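Long-range contacts in putative hydrolase (Chromobacterium violaceum, PDB 3MCW), which is probably a hydrolase of the isochorismatase family, although its substrate is not known: residues E38-G43 against A144-F149; L15-M20 against G43-W48; P31-Q36 against R161-V166. One frame throughout, in Å; residues are numbered along the deposited sequence.

Contact 1 (E38-G43 against A144-F149); sequences EQACAG and AEDGCF
A40 and G147 bring the two backbones to 5.0 Å between their CA atoms, where the first turns of helix 37-51 pass the corner of strand 140-149, a corner built from two overlapping type I beta turns, A144 to G147 and E145 to C148. The methyl of A40 points into this corner and rests 3.6 Å from the carbonyl O of D146. Its CB also touches the CA of G147, where no side chain intervenes, so the helix can sit directly on the turn. With SG anti to its own carbonyl carbon (chi1 -70°), C41 brings the sulfur 3.1 Å from the O of G147. D146 reaches past the A40 methyl with OD2, which is held by S184 at the start of helix 184-191. One turn back, E38 starts off away from the strand, but its bend at chi2 (82°) folds the carboxylate round, and OE2 ends 3.9 Å from CE1 of the F149 ring. Carboxylate and ring planes lie 28° apart. The same OE2 is gripped by two cations, K79 and R32, and R32 also makes a cation-pi contact with F149, so ring and carboxylate share one partner. Helix 37-51 thus lies over the C-terminal end of the fifth of six parallel strands ordered 3-2-1-4-5-6, the Rossmann-like alpha/beta fold of the isochorismatase family.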
# COMPACT_ATOMS: atom_id res chain seq x y z
N GLU A 38 21.62 -2.29 6.23
CA GLU A 38 22.40 -3.08 5.27
C GLU A 38 23.01 -4.30 5.91
O GLU A 38 23.01 -5.38 5.35
CB GLU A 38 23.52 -2.27 4.65
CG GLU A 38 23.09 -1.18 3.65
CD GLU A 38 22.62 0.15 4.26
OE1 GLU A 38 22.42 0.27 5.49
OE2 GLU A 38 22.44 1.07 3.45
N GLN A 39 23.58 -4.11 7.10
CA GLN A 39 24.16 -5.21 7.83
C GLN A 39 23.12 -6.23 8.25
O GLN A 39 23.37 -7.43 8.21
CB GLN A 39 24.93 -4.67 9.03
CG GLN A 39 26.25 -4.05 8.62
N ALA A 40 21.92 -5.79 8.64
CA ALA A 40 20.85 -6.71 9.01
C ALA A 40 20.45 -7.53 7.78
O ALA A 40 20.29 -8.74 7.85
CB ALA A 40 19.66 -5.96 9.58
N CYS A 41 20.30 -6.87 6.64
CA CYS A 41 19.99 -7.56 5.37
C CYS A 41 21.10 -8.53 4.98
O CYS A 41 20.81 -9.65 4.56
CB CYS A 41 19.74 -6.61 4.23
SG CYS A 41 18.20 -5.68 4.37
N ALA A 42 22.35 -8.14 5.14
CA ALA A 42 23.49 -9.04 4.82
C ALA A 42 23.45 -10.28 5.69
O ALA A 42 23.73 -11.36 5.22
CB ALA A 42 24.81 -8.31 4.99
N GLY A 43 23.08 -10.12 6.96
CA GLY A 43 22.99 -11.26 7.88
C GLY A 43 21.89 -12.23 7.45
O GLY A 43 22.06 -13.44 7.50
N ALA A 144 11.03 -7.81 8.19
CA ALA A 144 12.22 -7.66 9.03
C ALA A 144 12.53 -6.18 9.12
O ALA A 144 13.30 -5.63 8.33
CB ALA A 144 13.40 -8.47 8.46
N GLU A 145 11.94 -5.52 10.10
CA GLU A 145 11.91 -4.07 10.09
C GLU A 145 13.28 -3.41 10.30
O GLU A 145 13.53 -2.32 9.84
CB GLU A 145 10.85 -3.51 11.06
CG GLU A 145 11.14 -3.75 12.50
CD GLU A 145 12.06 -2.71 13.13
OE1 GLU A 145 12.10 -1.55 12.66
OE2 GLU A 145 12.73 -3.07 14.12
N ASP A 146 14.15 -4.10 11.04
CA ASP A 146 15.53 -3.63 11.23
C ASP A 146 16.38 -3.71 9.99
O ASP A 146 17.44 -3.11 9.92
CB ASP A 146 16.19 -4.31 12.42
CG ASP A 146 16.32 -5.81 12.27
OD1 ASP A 146 15.40 -6.46 11.72
OD2 ASP A 146 17.32 -6.38 12.76
N GLY A 147 15.92 -4.49 8.99
CA GLY A 147 16.52 -4.53 7.67
C GLY A 147 15.87 -3.61 6.68
O GLY A 147 16.13 -3.69 5.48
N CYS A 148 15.01 -2.71 7.14
CA CYS A 148 14.36 -1.74 6.29
C CYS A 148 14.76 -0.34 6.73
O CYS A 148 15.08 -0.10 7.90
CB CYS A 148 12.82 -1.83 6.40
SG CYS A 148 12.14 -3.40 5.83
N PHE A 149 14.71 0.61 5.81
CA PHE A 149 14.87 2.01 6.19
C PHE A 149 14.05 2.88 5.25
O PHE A 149 13.64 2.43 4.16
CB PHE A 149 16.36 2.44 6.24
CG PHE A 149 17.09 2.55 4.94
CD1 PHE A 149 17.76 1.47 4.42
CD2 PHE A 149 17.20 3.77 4.31
CE1 PHE A 149 18.53 1.60 3.30
CE2 PHE A 149 17.97 3.92 3.18
CZ PHE A 149 18.64 2.84 2.69

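Contact 2 (L15-M20 against G43-W48); sequences LLLIDM and GLLQAW
CB of L15 stands over one face of the W48 indole, 3.5 Å from the centroid of the five-membered ring and 2° off its normal, a CH-pi contact centred on that ring and therefore off-centre on the indole as a whole. CD2 of L15 lies on the same side, out beyond the CG-CD2 bond of W48 and 4.0 Å from its CG. At the edge, NE1 of W48 gives its proton to the O of P13, just before the strand; the backbone N of L15 comes to 3.4 Å from NE1, but both are donors and no bond joins them. V117, L53, I187 and L191 supply further packing round the tryptophan. With CG anti to its backbone N (chi1 -177°), L15 sends its two methyls on into the helix. CD1 lands 4.1 Å from CB of L44, the two leucines crossing at about a right angle, while CD2 settles against the helix backbone itself, 3.7 Å from CA of L45. Strand 14-18 and helix 37-51 are the first two elements of a beta-alpha-beta unit completed by strand 55-60; the helix runs back over the sheet at 144° to the strand direction, the two short axes 9.8 Å apart. D19, just past the strand, forms a salt bridge with K93 and a weak hydrogen bond with S126, consistent with the Asp-Lys pair of isochorismatase-family active sites. Alternation along the strand turns L15 and L17 to this helix and L16 and I18 to the other side of the sheet, where L16 touches I56 and I58. L17 reaches the helix more thinly than L15: V82 adds to the packing on L45, and CD1 of L17 meets CD1 of L45 at 4.1 Å, methyl against methyl.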
# COMPACT_ATOMS: atom_id res chain seq x y z
N LEU A 15 13.25 -15.35 1.23
CA LEU A 15 13.78 -13.99 1.51
C LEU A 15 13.64 -13.13 0.30
O LEU A 15 14.15 -13.47 -0.78
CB LEU A 15 15.26 -14.10 1.90
CG LEU A 15 15.92 -12.78 2.30
CD1 LEU A 15 15.33 -12.18 3.58
CD2 LEU A 15 17.43 -13.01 2.48
N LEU A 16 12.92 -12.02 0.44
CA LEU A 16 12.63 -11.07 -0.61
C LEU A 16 13.27 -9.74 -0.26
O LEU A 16 12.82 -9.06 0.68
CB LEU A 16 11.10 -10.92 -0.75
CG LEU A 16 10.62 -10.14 -1.96
CD1 LEU A 16 10.86 -10.94 -3.23
CD2 LEU A 16 9.12 -9.83 -1.81
N LEU A 17 14.37 -9.41 -0.93
CA LEU A 17 15.15 -8.18 -0.67
C LEU A 17 14.79 -7.12 -1.69
O LEU A 17 15.01 -7.34 -2.87
CB LEU A 17 16.65 -8.48 -0.70
CG LEU A 17 17.17 -9.39 0.40
CD1 LEU A 17 18.68 -9.64 0.22
CD2 LEU A 17 16.86 -8.83 1.77
N ILE A 18 14.29 -5.99 -1.23
CA ILE A 18 13.70 -4.98 -2.11
C ILE A 18 14.59 -3.76 -2.32
O ILE A 18 14.83 -2.98 -1.39
CB ILE A 18 12.30 -4.62 -1.61
CG1 ILE A 18 11.39 -5.86 -1.66
CG2 ILE A 18 11.76 -3.38 -2.39
CD1 ILE A 18 10.04 -5.61 -0.99
N ASP A 19 15.04 -3.61 -3.54
CA ASP A 19 15.57 -2.37 -4.06
C ASP A 19 16.79 -1.81 -3.32
O ASP A 19 16.98 -0.60 -3.24
CB ASP A 19 14.48 -1.28 -4.14
CG ASP A 19 13.34 -1.60 -5.07
OD1 ASP A 19 13.37 -2.62 -5.78
OD2 ASP A 19 12.35 -0.81 -5.06
N MSE A 20 17.64 -2.70 -2.84
CA MSE A 20 18.83 -2.32 -2.07
C MSE A 20 19.96 -1.97 -3.03
O MSE A 20 20.95 -2.68 -3.14
CB MSE A 20 19.20 -3.42 -1.09
CG MSE A 20 18.22 -3.50 0.05
SE MSE A 20 18.31 -1.98 1.27
CE MSE A 20 19.86 -2.87 2.21
N GLY A 43 23.08 -10.12 6.96
CA GLY A 43 22.99 -11.26 7.88
C GLY A 43 21.89 -12.23 7.45
O GLY A 43 22.06 -13.44 7.50
N LEU A 44 20.75 -11.69 7.03
CA LEU A 44 19.66 -12.52 6.54
C LEU A 44 20.10 -13.25 5.25
O LEU A 44 19.91 -14.46 5.11
CB LEU A 44 18.41 -11.71 6.28
CG LEU A 44 17.71 -11.12 7.51
CD1 LEU A 44 16.64 -10.11 7.06
CD2 LEU A 44 17.12 -12.22 8.36
N LEU A 45 20.71 -12.51 4.33
CA LEU A 45 21.11 -13.07 3.03
C LEU A 45 22.13 -14.18 3.22
O LEU A 45 22.04 -15.23 2.60
CB LEU A 45 21.67 -11.94 2.16
CG LEU A 45 22.15 -12.28 0.75
CD1 LEU A 45 21.07 -13.02 -0.02
CD2 LEU A 45 22.67 -11.03 0.07
N GLN A 46 23.11 -13.97 4.10
CA GLN A 46 24.12 -14.99 4.36
C GLN A 46 23.50 -16.24 4.96
O GLN A 46 23.87 -17.36 4.59
CB GLN A 46 25.21 -14.48 5.29
CG GLN A 46 26.39 -15.49 5.37
CD GLN A 46 27.44 -15.11 6.36
OE1 GLN A 46 28.61 -14.96 6.03
NE2 GLN A 46 27.05 -14.97 7.60
N ALA A 47 22.56 -16.09 5.90
CA ALA A 47 21.89 -17.22 6.48
C ALA A 47 21.07 -17.99 5.45
O ALA A 47 21.08 -19.24 5.45
CB ALA A 47 21.02 -16.79 7.64
N TRP A 48 20.36 -17.28 4.58
CA TRP A 48 19.57 -17.91 3.53
C TRP A 48 20.48 -18.70 2.61
O TRP A 48 20.15 -19.83 2.22
CB TRP A 48 18.70 -16.90 2.79
CG TRP A 48 17.24 -16.99 3.14
CD1 TRP A 48 16.29 -17.57 2.35
CD2 TRP A 48 16.57 -16.56 4.33
NE1 TRP A 48 15.08 -17.55 2.99
CE2 TRP A 48 15.22 -16.95 4.21
CE3 TRP A 48 16.95 -15.85 5.49
CZ2 TRP A 48 14.26 -16.65 5.17
CZ3 TRP A 48 16.01 -15.59 6.47
CH2 TRP A 48 14.66 -15.98 6.29

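Contact 3 (P31-Q36 against R161-V166); sequences PRNHPQ and RSADEV
N33 and A163 meet where the loop ahead of helix 37-51 runs against the first turn of helix 163-174. Followed from its start, the second segment opens with R161, which faces the dimer partner: its NH2 bridges to E165 of the second subunit, while its salt bridge from NH1 to OE2 of E165 in its own chain is long, at 3.8 Å. S162 is the N-cap. Its OG accepts from the N of E165 at 3.0 Å, and OE1 of E165 takes the N-H of S162 at 2.9 Å with its anti lone pair, a complete capping box. Next, the A163 methyl presses into the loop, 3.4 Å from N of N33 and 3.7 Å from its CB; the backbone N of A163 hydrogen-bonds to OD1 of D152. N33 holds CG between its backbone N and carbonyl carbon (chi1 69°), which carries OD1 to the N of T150 and ND2 over one face of the H34 ring. R32 braces the loop: its NE points almost straight (175°) at O of N33, in the guanidinium plane, while NH2 reaches O of H34 from above the carbonyl plane. D164 reaches across N33 at an angle. In one of its two conformers OD2 lies 3.3 Å from CB of N33, carboxylate and amide planes 77° apart, and a water accepts from N of H34 at 2.9 Å and donates to OD2 of D164 at 2.9 Å. V166 bonds its N to O of S162, and packs on T150 and on M169 of the second subunit. The loop is thus wedged between helix 163-174, where H167 meets H34 edge-to-face, and the end of strand 140-149, where ND1 of H34 hydrogen-bonds to the O of C148 and H34 touches F149.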
# COMPACT_ATOMS: atom_id res chain seq x y z
N PRO A 31 17.49 12.68 4.72
CA PRO A 31 18.05 11.83 5.77
C PRO A 31 17.27 10.53 5.93
O PRO A 31 16.05 10.50 5.79
CB PRO A 31 17.97 12.72 7.01
CG PRO A 31 17.98 14.13 6.47
CD PRO A 31 17.17 14.04 5.22
N ARG A 32 18.01 9.50 6.32
CA ARG A 32 17.48 8.16 6.55
C ARG A 32 17.59 7.74 7.99
O ARG A 32 18.35 8.29 8.79
CB ARG A 32 18.25 7.15 5.68
CG ARG A 32 19.77 7.09 5.99
CD ARG A 32 20.44 5.97 5.29
NE ARG A 32 20.21 4.69 5.93
CZ ARG A 32 20.80 3.56 5.52
NH1 ARG A 32 21.62 3.57 4.49
NH2 ARG A 32 20.61 2.42 6.17
N ASN A 33 16.84 6.71 8.35
CA ASN A 33 16.97 6.01 9.60
C ASN A 33 17.76 4.69 9.41
O ASN A 33 18.26 4.39 8.31
CB ASN A 33 15.59 5.74 10.25
CG ASN A 33 14.76 4.73 9.50
OD1 ASN A 33 14.88 4.62 8.31
ND2 ASN A 33 13.92 3.96 10.21
N HIS A 34 17.83 3.92 10.50
CA HIS A 34 18.36 2.56 10.51
C HIS A 34 19.67 2.41 9.76
O HIS A 34 19.77 1.69 8.79
CB HIS A 34 17.34 1.54 9.99
CG HIS A 34 16.27 1.22 10.97
ND1 HIS A 34 15.32 0.24 10.74
CD2 HIS A 34 16.06 1.65 12.24
CE1 HIS A 34 14.55 0.13 11.80
NE2 HIS A 34 14.99 0.95 12.73
N PRO A 35 20.73 3.04 10.27
CA PRO A 35 22.02 2.96 9.60
C PRO A 35 22.59 1.56 9.44
O PRO A 35 23.44 1.38 8.56
CB PRO A 35 22.92 3.85 10.49
CG PRO A 35 22.26 3.82 11.84
CD PRO A 35 20.79 3.86 11.49
N GLN A 36 22.16 0.63 10.27
CA GLN A 36 22.61 -0.77 10.23
C GLN A 36 21.71 -1.66 9.37
O GLN A 36 21.88 -2.88 9.38
CB GLN A 36 22.68 -1.34 11.65
CG GLN A 36 23.76 -0.71 12.55
CD GLN A 36 24.90 -0.05 11.77
OE1 GLN A 36 25.27 -0.49 10.68
NE2 GLN A 36 25.45 1.02 12.33
N ARG A 161 8.31 15.13 9.42
CA ARG A 161 8.46 13.86 10.13
C ARG A 161 9.84 13.27 9.87
O ARG A 161 10.30 13.25 8.72
CB ARG A 161 7.35 12.88 9.69
CG ARG A 161 5.94 13.35 9.96
CD ARG A 161 5.70 13.41 11.46
NE ARG A 161 4.30 13.51 11.78
CZ ARG A 161 3.84 13.92 12.94
NH1 ARG A 161 4.66 14.36 13.88
NH2 ARG A 161 2.53 13.98 13.12
N SER A 162 10.49 12.79 10.91
CA SER A 162 11.74 12.11 10.70
C SER A 162 11.51 10.78 10.01
O SER A 162 10.45 10.19 10.11
CB SER A 162 12.45 11.87 12.05
OG SER A 162 11.74 10.88 12.79
N ALA A 163 12.58 10.24 9.45
CA ALA A 163 12.55 8.88 8.89
C ALA A 163 12.07 7.91 9.94
O ALA A 163 11.32 6.98 9.64
CB ALA A 163 13.93 8.50 8.38
N ASP A 164 12.52 8.04 11.19
CA ASP A 164 12.06 7.17 12.27
C ASP A 164 10.54 7.20 12.43
O ASP A 164 9.87 6.18 12.60
CB ASP A 164 12.70 7.57 13.61
CG ASP A 164 14.19 7.31 13.62
OD1 ASP A 164 14.91 8.30 13.84
OD2 ASP A 164 14.62 6.16 13.42
N GLU A 165 9.98 8.42 12.41
CA GLU A 165 8.54 8.58 12.57
C GLU A 165 7.79 8.00 11.37
O GLU A 165 6.74 7.39 11.54
CB GLU A 165 8.21 10.06 12.76
CG GLU A 165 8.66 10.62 14.09
CD GLU A 165 8.43 12.11 14.19
OE1 GLU A 165 8.88 12.89 13.36
OE2 GLU A 165 7.75 12.49 15.16
N VAL A 166 8.29 8.23 10.17
CA VAL A 166 7.68 7.69 8.95
C VAL A 166 7.67 6.16 9.02
O VAL A 166 6.66 5.52 8.75
CB VAL A 166 8.42 8.21 7.70
CG1 VAL A 166 7.93 7.52 6.43
CG2 VAL A 166 8.31 9.73 7.59
O HOH W 1 17.23 4.94 13.19

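Contacts 1 and 2 are buried and use successive turns of helix 37-51, sharing G43: contact 2 seats it on the first strand of the parallel sheet, contact 1 on the corner of the fifth. They touch where the A144 methyl meets CD1 of L44; in one of its two conformers the selenomethionine M20 also reaches C41, E38 and F149. Contact 3, about 13 Å from contact 1 between centres, is partly exposed and joins the loop leading into that helix to helix 163-174 near the dimer interface. Chemistry follows place: contact 2 is aliphatic and aromatic, contact 1 mixes small residues with a buried carboxylate, and contact 3 pairs a methyl packed on loop backbone with a water-mediated link at its exposed rim. R32 ties contact 3 to contact 1 through E38.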